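Local coordinates for rhamnosidase B (Bacillus sp., PDB 2OKX), which probably hydrolyses terminal alpha-L-rhamnosyl linkages, releasing rhamnose from glycosides, at residues Y588-N602 and Y640-I653. Numbering follows the deposited sequence. Where two conformers were deposited one is given.
Sequences YYVFGETEIVERCLN and YAAHTGNEAFAARI
Tyr588 lies face to face on His643, ring centroids 3.8 Å apart and planes at 12°. The stack ties helix 577-590 to helix 627-644 in the (alpha/alpha)6-barrel, or six-hairpin, glycosidase domain; the whole contact joins two helical pairs, each linked by a short loop. Helix 595-602 runs antiparallel to helix 640-644, at 153°, and nearly parallel to helix 647-653. Tyr640 fills the middle as a knob among Tyr588, Val597, Glu598 and Leu601. Its CG stands anti to the backbone N (chi1 172°), which sends the ring across toward helix 595-602. Tyr588 OH comes in at the edge of that ring, 3.5 Å from Tyr640 CD1. Val597 CG1 meets the same CD1, and Leu601 CD1 touches Tyr640 CB at 3.6 Å and approaches the ring obliquely. An alanine in place of Tyr588 would probably leave one face of the His643 imidazole without its stacking partner and a gap beside Tyr640.

Glu598 divides its carboxylate between two partners. OE2 is 2.7 Å from Tyr640 OH, a weak hydrogen bond. OE1 forms a salt bridge with Arg652 NH1 at 2.7 Å, met on the syn side; the two flat groups are nearly parallel but stepped, and the bond is bent. Phe649 stands beside this pair. Its ring lies with one face against Tyr640 CD2 and has Asn602 ND2 at its edge.

Farther out, Trp886 also meets the ring of His643, and Trp633 NE1, from helix 627-644, is hydrogen-bonded to Leu601 O. Water links Thr594 OG1 to Tyr640 OH. Another water donates to Gly592 O and lies in the imidazole plane, 2.9 Å from His643 NE2.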
ATOM      1  N   TYR A 588      11.264  13.545  -8.820  1.00 15.16           N
ATOM      2  CA  TYR A 588      12.297  14.227  -9.602  1.00 15.55           C
ATOM      3  C   TYR A 588      12.671  15.563  -8.970  1.00 15.72           C
ATOM      4  O   TYR A 588      13.840  15.958  -8.958  1.00 14.50           O
ATOM      5  CB  TYR A 588      11.813  14.478 -11.045  1.00 15.67           C
ATOM      6  CG  TYR A 588      11.602  13.233 -11.884  1.00 15.21           C
ATOM      7  CD1 TYR A 588      10.631  13.208 -12.883  1.00 16.12           C
ATOM      8  CD2 TYR A 588      12.367  12.085 -11.681  1.00 17.61           C
ATOM      9  CE1 TYR A 588      10.417  12.075 -13.656  1.00 18.36           C
ATOM     10  CE2 TYR A 588      12.164  10.938 -12.456  1.00 19.56           C
ATOM     11  CZ  TYR A 588      11.182  10.941 -13.437  1.00 19.32           C
ATOM     12  OH  TYR A 588      10.936   9.807 -14.178  1.00 19.84           O
ATOM     13  N   TYR A 589      11.675  16.269  -8.447  1.00 15.92           N
ATOM     14  CA  TYR A 589      11.951  17.567  -7.849  1.00 16.06           C
ATOM     15  C   TYR A 589      12.408  17.554  -6.396  1.00 16.69           C
ATOM     16  O   TYR A 589      13.202  18.404  -5.998  1.00 16.43           O
ATOM     17  CB  TYR A 589      10.736  18.489  -8.002  1.00 16.02           C
ATOM     18  CG  TYR A 589      10.695  19.201  -9.342  1.00 15.05           C
ATOM     19  CD1 TYR A 589      10.466  18.496 -10.520  1.00 14.24           C
ATOM     20  CD2 TYR A 589      10.922  20.576  -9.430  1.00 16.05           C
ATOM     21  CE1 TYR A 589      10.468  19.141 -11.762  1.00 15.96           C
ATOM     22  CE2 TYR A 589      10.923  21.233 -10.667  1.00 14.53           C
ATOM     23  CZ  TYR A 589      10.697  20.507 -11.825  1.00 16.77           C
ATOM     24  OH  TYR A 589      10.695  21.144 -13.046  1.00 18.34           O
ATOM     25  N   VAL A 590      11.938  16.597  -5.604  1.00 16.30           N
ATOM     26  CA  VAL A 590      12.331  16.570  -4.196  1.00 16.19           C
ATOM     27  C   VAL A 590      13.484  15.632  -3.837  1.00 15.90           C
ATOM     28  O   VAL A 590      14.198  15.886  -2.865  1.00 15.63           O
ATOM     29  CB  VAL A 590      11.123  16.247  -3.285  1.00 18.94           C
ATOM     30  CG1 VAL A 590       9.959  17.175  -3.627  1.00 16.83           C
ATOM     31  CG2 VAL A 590      10.723  14.797  -3.427  1.00 21.04           C
ATOM     32  N   PHE A 591      13.674  14.564  -4.611  1.00 14.87           N
ATOM     33  CA  PHE A 591      14.754  13.611  -4.338  1.00 15.55           C
ATOM     34  C   PHE A 591      15.723  13.407  -5.505  1.00 15.42           C
ATOM     35  O   PHE A 591      16.936  13.365  -5.303  1.00 16.31           O
ATOM     36  CB  PHE A 591      14.177  12.255  -3.923  1.00 14.69           C
ATOM     37  CG  PHE A 591      13.351  12.307  -2.673  1.00 16.18           C
ATOM     38  CD1 PHE A 591      13.862  12.871  -1.512  1.00 16.55           C
ATOM     39  CD2 PHE A 591      12.058  11.791  -2.657  1.00 17.50           C
ATOM     40  CE1 PHE A 591      13.100  12.923  -0.347  1.00 18.90           C
ATOM     41  CE2 PHE A 591      11.286  11.836  -1.499  1.00 15.86           C
ATOM     42  CZ  PHE A 591      11.810  12.403  -0.342  1.00 17.00           C
ATOM     43  N   GLY A 592      15.181  13.259  -6.712  1.00 15.91           N
ATOM     44  CA  GLY A 592      16.013  13.075  -7.894  1.00 17.87           C
ATOM     45  C   GLY A 592      16.387  11.644  -8.253  1.00 20.87           C
ATOM     46  O   GLY A 592      17.288  11.422  -9.063  1.00 19.01           O
ATOM     47  N   GLU A 593      15.710  10.660  -7.668  1.00 20.13           N
ATOM     48  CA  GLU A 593      16.037   9.274  -7.974  1.00 21.62           C
ATOM     49  C   GLU A 593      15.443   8.842  -9.309  1.00 21.01           C
ATOM     50  O   GLU A 593      14.366   9.299  -9.704  1.00 20.59           O
ATOM     51  CB  GLU A 593      15.556   8.355  -6.843  0.58 22.15           C
ATOM     52  CG  GLU A 593      16.245   8.622  -5.498  0.58 22.55           C
ATOM     53  CD  GLU A 593      17.768   8.619  -5.598  0.58 20.34           C
ATOM     54  OE1 GLU A 593      18.347   7.613  -6.051  0.58 20.71           O
ATOM     55  OE2 GLU A 593      18.395   9.626  -5.222  0.58 24.33           O
ATOM     56  N   THR A 594      16.156   7.970 -10.014  1.00 19.96           N
ATOM     57  CA  THR A 594      15.691   7.497 -11.313  1.00 20.04           C
ATOM     58  C   THR A 594      15.564   5.982 -11.429  1.00 20.24           C
ATOM     59  O   THR A 594      14.678   5.489 -12.122  1.00 20.17           O
ATOM     60  CB  THR A 594      16.624   7.985 -12.444  1.00 21.37           C
ATOM     61  OG1 THR A 594      17.962   7.567 -12.165  1.00 18.71           O
ATOM     62  CG2 THR A 594      16.584   9.503 -12.554  1.00 21.62           C
ATOM     63  N   GLU A 595      16.437   5.241 -10.753  1.00 20.44           N
ATOM     64  CA  GLU A 595      16.387   3.787 -10.851  1.00 23.65           C
ATOM     65  C   GLU A 595      15.059   3.189 -10.408  1.00 22.77           C
ATOM     66  O   GLU A 595      14.569   2.251 -11.027  1.00 20.62           O
ATOM     67  CB  GLU A 595      17.545   3.151 -10.076  1.00 27.13           C
ATOM     68  CG  GLU A 595      18.910   3.425 -10.700  1.00 33.36           C
ATOM     69  CD  GLU A 595      20.004   2.527 -10.150  1.00 38.88           C
ATOM     70  OE1 GLU A 595      21.183   2.742 -10.504  1.00 44.67           O
ATOM     71  OE2 GLU A 595      19.690   1.601  -9.373  1.00 42.96           O
ATOM     72  N   ILE A 596      14.468   3.736  -9.349  1.00 20.03           N
ATOM     73  CA  ILE A 596      13.193   3.223  -8.879  1.00 19.53           C
ATOM     74  C   ILE A 596      12.116   3.450  -9.942  1.00 18.60           C
ATOM     75  O   ILE A 596      11.232   2.623 -10.131  1.00 19.51           O
ATOM     76  CB  ILE A 596      12.772   3.898  -7.546  1.00 21.00           C
ATOM     77  CG1 ILE A 596      11.421   3.351  -7.084  1.00 19.75           C
ATOM     78  CG2 ILE A 596      12.718   5.413  -7.719  1.00 21.34           C
ATOM     79  CD1 ILE A 596      10.954   3.899  -5.734  1.00 19.06           C
ATOM     80  N   VAL A 597      12.197   4.570 -10.650  1.00 19.89           N
ATOM     81  CA  VAL A 597      11.214   4.862 -11.680  1.00 19.16           C
ATOM     82  C   VAL A 597      11.306   3.844 -12.818  1.00 21.02           C
ATOM     83  O   VAL A 597      10.295   3.265 -13.215  1.00 19.99           O
ATOM     84  CB  VAL A 597      11.399   6.285 -12.255  1.00 19.61           C
ATOM     85  CG1 VAL A 597      10.359   6.543 -13.325  1.00 18.30           C
ATOM     86  CG2 VAL A 597      11.285   7.323 -11.133  1.00 19.21           C
ATOM     87  N   GLU A 598      12.508   3.614 -13.339  1.00 20.97           N
ATOM     88  CA  GLU A 598      12.645   2.654 -14.428  1.00 23.98           C
ATOM     89  C   GLU A 598      12.227   1.255 -13.982  1.00 23.25           C
ATOM     90  O   GLU A 598      11.575   0.528 -14.734  1.00 24.07           O
ATOM     91  CB  GLU A 598      14.077   2.612 -14.968  1.00 26.03           C
ATOM     92  CG  GLU A 598      14.195   1.650 -16.149  1.00 31.71           C
ATOM     93  CD  GLU A 598      15.535   1.691 -16.848  1.00 34.00           C
ATOM     94  OE1 GLU A 598      15.785   0.782 -17.665  1.00 36.82           O
ATOM     95  OE2 GLU A 598      16.330   2.621 -16.594  1.00 37.12           O
ATOM     96  N   ARG A 599      12.600   0.878 -12.763  1.00 22.83           N
ATOM     97  CA  ARG A 599      12.230  -0.436 -12.242  1.00 22.57           C
ATOM     98  C   ARG A 599      10.718  -0.606 -12.302  1.00 22.77           C
ATOM     99  O   ARG A 599      10.220  -1.641 -12.732  1.00 24.67           O
ATOM    100  CB  ARG A 599      12.708  -0.607 -10.793  1.00 22.39           C
ATOM    101  CG  ARG A 599      12.073  -1.801 -10.078  1.00 22.17           C
ATOM    102  CD  ARG A 599      12.636  -2.025  -8.680  1.00 20.62           C
ATOM    103  NE  ARG A 599      11.723  -2.835  -7.874  1.00 22.93           N
ATOM    104  CZ  ARG A 599      11.443  -4.115  -8.101  1.00 22.87           C
ATOM    105  NH1 ARG A 599      12.018  -4.754  -9.115  1.00 21.24           N
ATOM    106  NH2 ARG A 599      10.561  -4.745  -7.332  1.00 20.21           N
ATOM    107  N   CYS A 600       9.987   0.418 -11.877  1.00 21.52           N
ATOM    108  CA  CYS A 600       8.532   0.355 -11.889  1.00 21.82           C
ATOM    109  C   CYS A 600       7.966   0.289 -13.301  1.00 22.07           C
ATOM    110  O   CYS A 600       7.062  -0.502 -13.573  1.00 21.35           O
ATOM    111  CB  CYS A 600       7.945   1.559 -11.146  1.00 21.40           C
ATOM    112  SG  CYS A 600       8.249   1.499  -9.358  1.00 24.90           S
ATOM    113  N   LEU A 601       8.493   1.122 -14.194  1.00 21.85           N
ATOM    114  CA  LEU A 601       8.022   1.137 -15.572  1.00 22.33           C
ATOM    115  C   LEU A 601       8.259  -0.218 -16.244  1.00 23.47           C
ATOM    116  O   LEU A 601       7.436  -0.676 -17.036  1.00 24.34           O
ATOM    117  CB  LEU A 601       8.729   2.242 -16.362  1.00 23.68           C
ATOM    118  CG  LEU A 601       8.532   3.677 -15.859  1.00 23.51           C
ATOM    119  CD1 LEU A 601       9.321   4.635 -16.735  1.00 25.68           C
ATOM    120  CD2 LEU A 601       7.057   4.040 -15.868  1.00 23.51           C
ATOM    121  N   ASN A 602       9.380  -0.855 -15.918  1.00 23.53           N
ATOM    122  CA  ASN A 602       9.726  -2.154 -16.495  1.00 24.31           C
ATOM    123  C   ASN A 602       8.865  -3.307 -15.976  1.00 25.04           C
ATOM    124  O   ASN A 602       8.727  -4.327 -16.648  1.00 23.65           O
ATOM    125  CB  ASN A 602      11.205  -2.475 -16.236  1.00 24.56           C
ATOM    126  CG  ASN A 602      12.149  -1.672 -17.120  1.00 25.94           C
ATOM    127  OD1 ASN A 602      13.337  -1.541 -16.819  1.00 26.58           O
ATOM    128  ND2 ASN A 602      11.628  -1.143 -18.220  1.00 25.07           N
ATOM    129  N   TYR A 640       9.877   9.833 -18.220  1.00 20.16           N
ATOM    130  CA  TYR A 640      11.126   9.275 -17.721  1.00 20.90           C
ATOM    131  C   TYR A 640      12.200   9.359 -18.800  1.00 21.72           C
ATOM    132  O   TYR A 640      13.347   9.711 -18.527  1.00 20.64           O
ATOM    133  CB  TYR A 640      10.941   7.809 -17.315  1.00 19.48           C
ATOM    134  CG  TYR A 640      12.241   7.122 -16.968  1.00 20.32           C
ATOM    135  CD1 TYR A 640      12.830   7.281 -15.713  1.00 20.26           C
ATOM    136  CD2 TYR A 640      12.905   6.338 -17.913  1.00 23.37           C
ATOM    137  CE1 TYR A 640      14.049   6.675 -15.408  1.00 20.89           C
ATOM    138  CE2 TYR A 640      14.124   5.730 -17.621  1.00 21.64           C
ATOM    139  CZ  TYR A 640      14.689   5.899 -16.370  1.00 23.69           C
ATOM    140  OH  TYR A 640      15.884   5.282 -16.083  1.00 24.62           O
ATOM    141  N   ALA A 641      11.823   9.015 -20.027  1.00 22.18           N
ATOM    142  CA  ALA A 641      12.754   9.055 -21.148  1.00 22.79           C
ATOM    143  C   ALA A 641      13.250  10.478 -21.386  1.00 21.73           C
ATOM    144  O   ALA A 641      14.429  10.693 -21.680  1.00 23.27           O
ATOM    145  CB  ALA A 641      12.076   8.517 -22.409  1.00 22.09           C
ATOM    146  N   ALA A 642      12.352  11.451 -21.257  1.00 20.16           N
ATOM    147  CA  ALA A 642      12.718  12.850 -21.461  1.00 21.54           C
ATOM    148  C   ALA A 642      13.552  13.393 -20.300  1.00 21.09           C
ATOM    149  O   ALA A 642      14.473  14.190 -20.499  1.00 21.77           O
ATOM    150  CB  ALA A 642      11.463  13.698 -21.644  1.00 20.82           C
ATOM    151  N   HIS A 643      13.229  12.948 -19.089  1.00 21.07           N
ATOM    152  CA  HIS A 643      13.934  13.386 -17.890  1.00 20.17           C
ATOM    153  C   HIS A 643      15.393  12.962 -17.920  1.00 21.05           C
ATOM    154  O   HIS A 643      16.298  13.770 -17.690  1.00 20.05           O
ATOM    155  CB  HIS A 643      13.268  12.787 -16.646  1.00 18.65           C
ATOM    156  CG  HIS A 643      13.949  13.145 -15.363  1.00 19.59           C
ATOM    157  ND1 HIS A 643      13.867  14.401 -14.800  1.00 17.85           N
ATOM    158  CD2 HIS A 643      14.732  12.413 -14.534  1.00 17.62           C
ATOM    159  CE1 HIS A 643      14.568  14.426 -13.680  1.00 17.74           C
ATOM    160  NE2 HIS A 643      15.103  13.233 -13.495  1.00 17.71           N
ATOM    161  N   THR A 644      15.612  11.683 -18.207  1.00 21.01           N
ATOM    162  CA  THR A 644      16.949  11.117 -18.237  1.00 22.48           C
ATOM    163  C   THR A 644      17.653  11.234 -19.580  1.00 23.96           C
ATOM    164  O   THR A 644      18.880  11.207 -19.638  1.00 24.71           O
ATOM    165  CB  THR A 644      16.913   9.621 -17.877  1.00 23.30           C
ATOM    166  OG1 THR A 644      16.163   8.915 -18.874  1.00 23.87           O
ATOM    167  CG2 THR A 644      16.262   9.411 -16.516  1.00 21.80           C
ATOM    168  N   GLY A 645      16.881  11.354 -20.651  1.00 24.81           N
ATOM    169  CA  GLY A 645      17.466  11.425 -21.975  1.00 26.24           C
ATOM    170  C   GLY A 645      17.992  10.043 -22.318  1.00 27.27           C
ATOM    171  O   GLY A 645      18.887   9.894 -23.148  1.00 25.68           O
ATOM    172  N   ASN A 646      17.421   9.028 -21.671  1.00 26.83           N
ATOM    173  CA  ASN A 646      17.829   7.641 -21.869  1.00 28.26           C
ATOM    174  C   ASN A 646      17.142   7.007 -23.081  1.00 29.28           C
ATOM    175  O   ASN A 646      16.108   6.354 -22.954  1.00 27.17           O
ATOM    176  CB  ASN A 646      17.526   6.835 -20.600  1.00 29.07           C
ATOM    177  CG  ASN A 646      18.128   5.437 -20.626  1.00 31.35           C
ATOM    178  OD1 ASN A 646      18.161   4.748 -19.606  1.00 32.92           O
ATOM    179  ND2 ASN A 646      18.601   5.014 -21.790  1.00 30.46           N
ATOM    180  N   GLU A 647      17.732   7.210 -24.255  1.00 29.84           N
ATOM    181  CA  GLU A 647      17.192   6.666 -25.496  1.00 32.46           C
ATOM    182  C   GLU A 647      17.161   5.142 -25.503  1.00 30.72           C
ATOM    183  O   GLU A 647      16.270   4.539 -26.099  1.00 32.44           O
ATOM    184  CB  GLU A 647      18.007   7.174 -26.692  1.00 33.90           C
ATOM    185  CG  GLU A 647      17.663   8.601 -27.105  1.00 39.18           C
ATOM    186  CD  GLU A 647      18.547   9.122 -28.225  1.00 42.68           C
ATOM    187  OE1 GLU A 647      18.180  10.141 -28.848  1.00 44.66           O
ATOM    188  OE2 GLU A 647      19.612   8.520 -28.477  1.00 45.13           O
ATOM    189  N   ALA A 648      18.135   4.525 -24.843  1.00 29.78           N
ATOM    190  CA  ALA A 648      18.206   3.070 -24.776  1.00 29.34           C
ATOM    191  C   ALA A 648      16.945   2.518 -24.125  1.00 29.99           C
ATOM    192  O   ALA A 648      16.390   1.515 -24.577  1.00 29.01           O
ATOM    193  CB  ALA A 648      19.435   2.640 -23.990  1.00 29.88           C
ATOM    194  N   PHE A 649      16.491   3.170 -23.059  1.00 27.77           N
ATOM    195  CA  PHE A 649      15.283   2.721 -22.382  1.00 27.04           C
ATOM    196  C   PHE A 649      14.073   2.885 -23.292  1.00 26.54           C
ATOM    197  O   PHE A 649      13.207   2.015 -23.340  1.00 27.51           O
ATOM    198  CB  PHE A 649      15.057   3.499 -21.076  1.00 25.34           C
ATOM    199  CG  PHE A 649      13.645   3.406 -20.564  1.00 24.54           C
ATOM    200  CD1 PHE A 649      12.709   4.384 -20.886  1.00 22.95           C
ATOM    201  CD2 PHE A 649      13.233   2.306 -19.821  1.00 25.37           C
ATOM    202  CE1 PHE A 649      11.383   4.264 -20.481  1.00 23.85           C
ATOM    203  CE2 PHE A 649      11.913   2.175 -19.414  1.00 24.89           C
ATOM    204  CZ  PHE A 649      10.983   3.157 -19.747  1.00 24.82           C
ATOM    205  N   ALA A 650      14.011   4.003 -24.009  1.00 28.03           N
ATOM    206  CA  ALA A 650      12.895   4.261 -24.912  1.00 30.31           C
ATOM    207  C   ALA A 650      12.775   3.136 -25.934  1.00 31.47           C
ATOM    208  O   ALA A 650      11.675   2.680 -26.248  1.00 31.34           O
ATOM    209  CB  ALA A 650      13.093   5.594 -25.624  1.00 29.18           C
ATOM    210  N   ALA A 651      13.918   2.694 -26.448  1.00 33.49           N
ATOM    211  CA  ALA A 651      13.958   1.620 -27.434  1.00 34.00           C
ATOM    212  C   ALA A 651      13.487   0.307 -26.815  1.00 33.52           C
ATOM    213  O   ALA A 651      12.738  -0.447 -27.438  1.00 32.32           O
ATOM    214  CB  ALA A 651      15.379   1.466 -27.977  1.00 34.98           C
ATOM    215  N   ARG A 652      13.925   0.042 -25.587  1.00 32.24           N
ATOM    216  CA  ARG A 652      13.542  -1.183 -24.893  1.00 31.76           C
ATOM    217  C   ARG A 652      12.059  -1.228 -24.559  1.00 32.21           C
ATOM    218  O   ARG A 652      11.435  -2.286 -24.631  1.00 33.30           O
ATOM    219  CB  ARG A 652      14.328  -1.342 -23.585  1.00 32.76           C
ATOM    220  CG  ARG A 652      15.820  -1.586 -23.742  1.00 36.85           C
ATOM    221  CD  ARG A 652      16.408  -2.097 -22.434  1.00 38.76           C
ATOM    222  NE  ARG A 652      16.286  -1.129 -21.346  1.00 41.81           N
ATOM    223  CZ  ARG A 652      17.149  -0.142 -21.120  1.00 41.88           C
ATOM    224  NH1 ARG A 652      16.958   0.694 -20.109  1.00 40.73           N
ATOM    225  NH2 ARG A 652      18.215  -0.002 -21.899  1.00 41.14           N
ATOM    226  N   ILE A 653      11.494  -0.079 -24.200  1.00 30.47           N
ATOM    227  CA  ILE A 653      10.090  -0.015 -23.809  1.00 30.45           C
ATOM    228  C   ILE A 653       9.085   0.235 -24.936  1.00 30.93           C
ATOM    229  O   ILE A 653       7.901  -0.068 -24.784  1.00 30.04           O
ATOM    230  CB  ILE A 653       9.882   1.066 -22.702  1.00 28.96           C
ATOM    231  CG1 ILE A 653       8.713   0.673 -21.801  1.00 27.60           C
ATOM    232  CG2 ILE A 653       9.614   2.431 -23.329  1.00 29.48           C
ATOM    233  CD1 ILE A 653       9.006  -0.523 -20.926  1.00 25.94           C
TER
HETATM  234  O   HOH W   1      16.948  12.899 -11.256  1.00 21.38           O
HETATM  235  O   HOH W   2      17.898   5.149 -13.863  1.00 53.30           O
HETATM  236  O   HOH W   3      13.905  -1.525 -20.197  1.00 35.37           O